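Nitroalkane oxidase (Podospora anserina, PDB 3MKH) uses FAD to oxidise nitroalkanes to aldehydes or ketones, consuming oxygen and releasing nitrite and hydrogen peroxide. Local coordinates at residues F5-S8 with A9-G13; Q63-P66 with A67-G70; T331-A334 with A335-E339. All coordinates share one frame; numbering follows the deposited sequence.

Interaction 1: F5-S8 with A9-G13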
loop_
_atom_site.group_PDB
_atom_site.type_symbol
_atom_site.label_atom_id
_atom_site.label_comp_id
_atom_site.label_asym_id
_atom_site.label_seq_id
_atom_site.Cartn_x
_atom_site.Cartn_y
_atom_site.Cartn_z
ATOM N N PHE A 5 25.193 12.642 11.978
ATOM C CA PHE A 5 24.533 13.013 10.719
ATOM C C PHE A 5 24.896 14.424 10.219
ATOM O O PHE A 5 24.321 14.922 9.244
ATOM C CB PHE A 5 23.008 12.865 10.854
ATOM C CG PHE A 5 22.541 11.428 10.940
ATOM C CD1 PHE A 5 22.638 10.720 12.129
ATOM C CD2 PHE A 5 22.020 10.790 9.828
ATOM C CE1 PHE A 5 22.225 9.399 12.210
ATOM C CE2 PHE A 5 21.598 9.468 9.900
ATOM C CZ PHE A 5 21.702 8.775 11.096
ATOM N N HIS A 6 25.860 15.066 10.872
ATOM C CA HIS A 6 26.348 16.365 10.405
ATOM C C HIS A 6 27.336 16.206 9.253
ATOM O O HIS A 6 28.227 15.363 9.297
ATOM C CB HIS A 6 27.017 17.148 11.546
ATOM C CG HIS A 6 26.048 17.713 12.537
ATOM N ND1 HIS A 6 26.445 18.311 13.712
ATOM C CD2 HIS A 6 24.695 17.778 12.520
ATOM C CE1 HIS A 6 25.380 18.719 14.379
ATOM N NE2 HIS A 6 24.305 18.406 13.678
ATOM N N LEU A 7 27.185 17.032 8.227
ATOM C CA LEU A 7 28.130 17.036 7.132
ATOM C C LEU A 7 29.407 17.714 7.604
ATOM O O LEU A 7 29.352 18.727 8.308
ATOM C CB LEU A 7 27.580 17.814 5.936
ATOM C CG LEU A 7 26.475 17.203 5.073
ATOM C CD1 LEU A 7 25.237 16.962 5.886
ATOM C CD2 LEU A 7 26.185 18.145 3.937
ATOM N N SER A 8 30.543 17.159 7.192
ATOM C CA SER A 8 31.843 17.775 7.409
ATOM C C SER A 8 31.977 18.984 6.492
ATOM O O SER A 8 31.132 19.203 5.630
ATOM C CB SER A 8 32.948 16.771 7.089
ATOM O OG SER A 8 32.943 16.423 5.711
ATOM N N ALA A 9 33.039 19.763 6.670
ATOM C CA ALA A 9 33.287 20.907 5.800
ATOM C C ALA A 9 33.403 20.459 4.342
ATOM O O ALA A 9 32.908 21.125 3.434
ATOM C CB ALA A 9 34.553 21.642 6.231
ATOM N N SER A 10 34.055 19.325 4.125
ATOM C CA SER A 10 34.205 18.774 2.779
ATOM C C SER A 10 32.867 18.301 2.179
ATOM O O SER A 10 32.655 18.359 0.961
ATOM C CB SER A 10 35.221 17.637 2.793
ATOM O OG SER A 10 35.221 16.960 1.556
ATOM N N GLN A 11 31.963 17.842 3.036
ATOM C CA GLN A 11 30.654 17.399 2.579
ATOM C C GLN A 11 29.735 18.589 2.341
ATOM O O GLN A 11 28.938 18.588 1.403
ATOM C CB GLN A 11 30.052 16.394 3.562
ATOM C CG GLN A 11 30.840 15.075 3.599
ATOM C CD GLN A 11 30.488 14.203 4.784
ATOM O OE1 GLN A 11 29.977 14.686 5.798
ATOM N NE2 GLN A 11 30.753 12.905 4.662
ATOM N N LYS A 12 29.863 19.616 3.171
ATOM C CA LYS A 12 29.140 20.855 2.913
ATOM C C LYS A 12 29.616 21.462 1.607
ATOM O O LYS A 12 28.819 21.987 0.829
ATOM C CB LYS A 12 29.315 21.847 4.068
ATOM C CG LYS A 12 28.384 21.563 5.220
ATOM C CD LYS A 12 28.692 22.412 6.441
ATOM C CE LYS A 12 27.915 21.896 7.651
ATOM N NZ LYS A 12 28.256 22.620 8.902
ATOM N N GLY A 13 30.920 21.375 1.364
ATOM C CA GLY A 13 31.500 21.896 0.141
ATOM C C GLY A 13 30.932 21.192 -1.079
ATOM O O GLY A 13 30.582 21.825 -2.085
#
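Ser8 and Gln11 form a capping box, the reciprocal exchange of bonds that starts many helices, at the N-terminus of helix 9-33. Ahead of the cap, His6 is turned to the second subunit, where its ring meets His336 of that chain edge-to-face. Leu7 supplies the hydrophobic part of the contact. Its CB lies 3.7 Å from CB of Gln11 and 3.9 Å from CG of Lys12, and its CD2 rests on the Gln11 carbonyl, 3.8 Å from Gln11 O. The two side chains of Leu7 and Gln11 cross at a slant, while the Lys12 chain runs extended past the backbone of 7-8. Ser8 is the N-cap. With chi1 at 65°, OG is tucked between the backbone N and the carbonyl carbon and faces the first turn, where it accepts from Gln11 N at 3.2 Å. The return bond is the straighter one: Ser8 N gives its hydrogen to Gln11 OE1 at 2.9 Å and 166°, the donor tilted out of the plane of the amide carbonyl. Gln11 can reach back this far because its chain is extended beyond CG. Its OE1 also receives a weak bond from Ile3 N of the second subunit, and its side chain packs on Ile76 and Glu77 of helix 75-88. With an alanine here, Ser8 N would probably be left without its side-chain acceptor, and the packing on Ile76 and Glu77 would be partly lost. One residue before Gln11, Ser10 OG is hydrogen-bonded to Glu77 OE2. The Ser8 carbonyl opens the regular helical ladder: Lys12 N donates to Ser8 O at 2.8 Å.

Interaction 2: Q63-P66 with A67-G70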
loop_
_atom_site.group_PDB
_atom_site.type_symbol
_atom_site.label_atom_id
_atom_site.label_comp_id
_atom_site.label_asym_id
_atom_site.label_seq_id
_atom_site.Cartn_x
_atom_site.Cartn_y
_atom_site.Cartn_z
ATOM N N GLN A 63 34.961 10.988 -11.115
ATOM C CA GLN A 63 34.381 9.663 -11.286
ATOM C C GLN A 63 35.458 8.586 -11.321
ATOM O O GLN A 63 35.153 7.410 -11.412
ATOM C CB GLN A 63 33.562 9.609 -12.586
ATOM C CG GLN A 63 32.361 10.521 -12.563
ATOM C CD GLN A 63 31.690 10.640 -13.917
ATOM O OE1 GLN A 63 32.283 10.322 -14.955
ATOM N NE2 GLN A 63 30.449 11.103 -13.913
ATOM N N ILE A 64 36.721 8.995 -11.274
ATOM C CA ILE A 64 37.825 8.040 -11.390
ATOM C C ILE A 64 38.512 7.903 -10.035
ATOM O O ILE A 64 38.743 8.885 -9.330
ATOM C CB ILE A 64 38.819 8.453 -12.505
ATOM C CG1 ILE A 64 38.127 8.322 -13.867
ATOM C CG2 ILE A 64 40.084 7.586 -12.489
ATOM C CD1 ILE A 64 38.920 8.917 -15.024
ATOM N N SER A 65 38.818 6.677 -9.651
ATOM C CA SER A 65 39.357 6.462 -8.319
ATOM C C SER A 65 40.775 7.039 -8.164
ATOM O O SER A 65 41.543 7.079 -9.120
ATOM C CB SER A 65 39.324 4.972 -8.003
ATOM O OG SER A 65 40.619 4.445 -8.064
ATOM N N PRO A 66 41.124 7.502 -6.954
ATOM C CA PRO A 66 42.486 8.004 -6.705
ATOM C C PRO A 66 43.557 7.008 -7.117
ATOM O O PRO A 66 44.646 7.415 -7.520
ATOM C CB PRO A 66 42.514 8.193 -5.189
ATOM C CG PRO A 66 41.060 8.549 -4.852
ATOM C CD PRO A 66 40.252 7.640 -5.774
ATOM N N ALA A 67 43.244 5.716 -7.041
ATOM C CA ALA A 67 44.216 4.703 -7.416
ATOM C C ALA A 67 44.617 4.810 -8.883
ATOM O O ALA A 67 45.692 4.344 -9.263
ATOM C CB ALA A 67 43.697 3.295 -7.077
ATOM N N HIS A 68 43.765 5.424 -9.711
ATOM C CA HIS A 68 44.106 5.618 -11.121
ATOM C C HIS A 68 44.360 7.066 -11.517
ATOM O O HIS A 68 44.268 7.427 -12.695
ATOM C CB HIS A 68 43.046 4.971 -12.017
ATOM C CG HIS A 68 42.884 3.514 -11.737
ATOM N ND1 HIS A 68 41.820 3.005 -11.022
ATOM C CD2 HIS A 68 43.703 2.466 -11.990
ATOM C CE1 HIS A 68 41.973 1.699 -10.880
ATOM N NE2 HIS A 68 43.105 1.348 -11.462
ATOM N N GLY A 69 44.682 7.896 -10.533
ATOM C CA GLY A 69 44.999 9.284 -10.804
ATOM C C GLY A 69 43.801 10.216 -10.771
ATOM O O GLY A 69 43.941 11.414 -11.033
ATOM N N GLY A 70 42.621 9.666 -10.484
ATOM C CA GLY A 70 41.414 10.472 -10.387
ATOM C C GLY A 70 41.234 11.085 -9.015
ATOM O O GLY A 70 42.052 10.894 -8.124
#
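The carbonyl oxygen of Ser65 takes two backbone hydrogens, from His68 N at 2.8 Å and from Gly70 N at 3.1 Å, and the two donors come from opposite faces of the carbonyl plane. With the bond from Gly69 N to Pro66 O, at 164°, the pair of bonds 65-70 and 66-69 makes a Schellman motif, a common way for a helical turn to end, here closing a single 3-10 turn. Gly69 takes the positive phi of 90° that the motif needs at this place, a conformation in which a side chain would press on the preceding carbonyl. Gly70 is tighter still: a CB there would collide with Ile64 O, which instead receives a CA-H...O contact from Gly70 CA at 3.3 Å. Pro66 CA makes a similar contact to Gly70 O.

Around these backbone bonds lie the side chains. Ser65 OG accepts a weak bond from Ala67 N and touches Ala67 CB at 3.4 Å. Ile64 holds CG2 anti to its backbone N, which sets that methyl against Gly70 CA and His68 CB. Outermost, the turn sits in the loop between helices 48-56 and 75-88. Ile64 and His68 pack on Leu118 of helix 115-118, while Ile64 and Ser65 also touch Asn107 of helix 90-109.

Interaction 3: T331-A334 with A335-E339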
loop_
_atom_site.group_PDB
_atom_site.type_symbol
_atom_site.label_atom_id
_atom_site.label_comp_id
_atom_site.label_asym_id
_atom_site.label_seq_id
_atom_site.Cartn_x
_atom_site.Cartn_y
_atom_site.Cartn_z
ATOM N N THR A 331 19.743 5.768 2.169
ATOM C CA THR A 331 20.765 5.930 1.139
ATOM C C THR A 331 22.136 6.248 1.764
ATOM O O THR A 331 23.156 5.699 1.352
ATOM C CB THR A 331 20.386 7.018 0.112
ATOM O OG1 THR A 331 19.253 6.576 -0.642
ATOM C CG2 THR A 331 21.538 7.273 -0.847
ATOM N N TRP A 332 22.162 7.151 2.741
ATOM C CA TRP A 332 23.443 7.529 3.367
ATOM C C TRP A 332 24.039 6.383 4.197
ATOM O O TRP A 332 25.257 6.184 4.226
ATOM C CB TRP A 332 23.280 8.791 4.211
ATOM C CG TRP A 332 23.133 10.048 3.375
ATOM C CD1 TRP A 332 22.918 10.121 2.023
ATOM C CD2 TRP A 332 23.209 11.401 3.839
ATOM N NE1 TRP A 332 22.849 11.440 1.621
ATOM C CE2 TRP A 332 23.026 12.243 2.715
ATOM C CE3 TRP A 332 23.419 11.985 5.094
ATOM C CZ2 TRP A 332 23.041 13.636 2.813
ATOM C CZ3 TRP A 332 23.426 13.370 5.190
ATOM C CH2 TRP A 332 23.243 14.177 4.054
ATOM N N LYS A 333 23.183 5.629 4.876
ATOM C CA LYS A 333 23.661 4.444 5.596
ATOM C C LYS A 333 24.337 3.461 4.630
ATOM O O LYS A 333 25.441 2.964 4.895
ATOM C CB LYS A 333 22.516 3.772 6.377
ATOM C CG LYS A 333 22.853 2.385 6.912
ATOM C CD LYS A 333 23.986 2.411 7.934
ATOM C CE LYS A 333 24.406 0.959 8.312
ATOM N NZ LYS A 333 25.474 0.864 9.351
ATOM N N ALA A 334 23.676 3.177 3.511
ATOM C CA ALA A 334 24.232 2.281 2.505
ATOM C C ALA A 334 25.527 2.850 1.929
ATOM O O ALA A 334 26.482 2.113 1.706
ATOM C CB ALA A 334 23.216 2.027 1.371
ATOM N N ALA A 335 25.551 4.156 1.662
ATOM C CA ALA A 335 26.768 4.787 1.152
ATOM C C ALA A 335 27.922 4.571 2.145
ATOM O O ALA A 335 29.046 4.219 1.767
ATOM C CB ALA A 335 26.540 6.259 0.937
ATOM N N HIS A 336 27.636 4.788 3.422
ATOM C CA HIS A 336 28.675 4.690 4.443
ATOM C C HIS A 336 29.129 3.239 4.626
ATOM O O HIS A 336 30.332 2.951 4.662
ATOM C CB HIS A 336 28.184 5.284 5.762
ATOM C CG HIS A 336 29.234 5.322 6.825
ATOM N ND1 HIS A 336 29.322 4.374 7.823
ATOM C CD2 HIS A 336 30.272 6.175 7.022
ATOM C CE1 HIS A 336 30.354 4.656 8.604
ATOM N NE2 HIS A 336 30.945 5.746 8.141
ATOM N N ALA A 337 28.175 2.317 4.735
ATOM C CA ALA A 337 28.515 0.909 4.948
ATOM C C ALA A 337 29.297 0.288 3.780
ATOM O O ALA A 337 30.223 -0.525 3.983
ATOM C CB ALA A 337 27.248 0.091 5.259
ATOM N N MET A 338 28.935 0.668 2.553
ATOM C CA MET A 338 29.628 0.123 1.392
ATOM C C MET A 338 31.132 0.361 1.494
ATOM O O MET A 338 31.929 -0.470 1.070
ATOM C CB MET A 338 29.103 0.724 0.090
ATOM C CG MET A 338 27.828 0.066 -0.412
ATOM S SD MET A 338 28.095 -1.657 -0.857
ATOM C CE MET A 338 29.124 -1.503 -2.310
ATOM N N GLU A 339 31.511 1.503 2.046
ATOM C CA GLU A 339 32.928 1.866 2.116
ATOM C C GLU A 339 33.577 1.634 3.495
ATOM O O GLU A 339 34.801 1.565 3.598
ATOM C CB GLU A 339 33.135 3.312 1.615
ATOM C CG GLU A 339 32.816 3.436 0.111
ATOM C CD GLU A 339 33.023 4.831 -0.463
ATOM O OE1 GLU A 339 33.213 4.937 -1.694
ATOM O OE2 GLU A 339 32.995 5.815 0.308
HETATM O O HOH W 1 27.987 2.125 8.470
#
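Met338 sets the root of its side chain, CB and CG, beside Ala334 O, one helical turn back. A chi1 of -82°, with CG beside the backbone N, brings CG to 3.2 Å from Ala334 O, and the bends farther along the chain carry SD and CE away from that oxygen. The i to i+4 bonds of the alpha-helix run alongside, among them Met338 N to Ala334 O at 3.0 Å and the straighter Ala337 N to Lys333 O at 169°. The Ala335 methyl lies equally near two carbonyl oxygens, Thr331 O and Trp332 O, each 3.5 Å from CB.

On another side of the helix the contact turns polar. With CG anti to the backbone N (chi1 -175°), the His336 ring is carried away from the 331-334 backbone, toward the second subunit. A water in the plane of the ring, at its edge, lies 2.7 Å from His336 ND1. The same water accepts from Lys333 NZ at 2.9 Å, bridging two side chains whose nitrogens do not meet. Lys333 NZ is also hydrogen-bonded to Ser424 O.

Helix 311-340 belongs to the C-terminal helical bundle of the acyl-CoA dehydrogenase fold. Ala335 and Met338 pack on Val275 of helix 262-298, Lys333 and Ala337 on Leu351 of helix 345-374, and Trp332 on Ile76 and Ile80 of helix 75-88.

Overall arrangement
Three local ways of shaping a chain occur here: a helix start at interaction 1, the end of a short 3-10 turn at interaction 2 and a helix interior at interaction 3, in that order along the sequence. Segment 9-13 and interaction 2 belong to the N-terminal part of the acyl-CoA dehydrogenase fold, interaction 3 to the C-terminal part. Interactions 1 and 3, their centres 15 Å apart, touch where Leu7 CD1 packs on Trp332 CH2 at 3.9 Å, and helix 75-88 packs on both. Both touch the second subunit, consistent with a place where N-terminal helices, the C-terminal bundle and a subunit contact of the homotetramer come together. Interaction 2 stands apart, its nearest atoms about 12 Å from interaction 1 and about 9 Å from interaction 3.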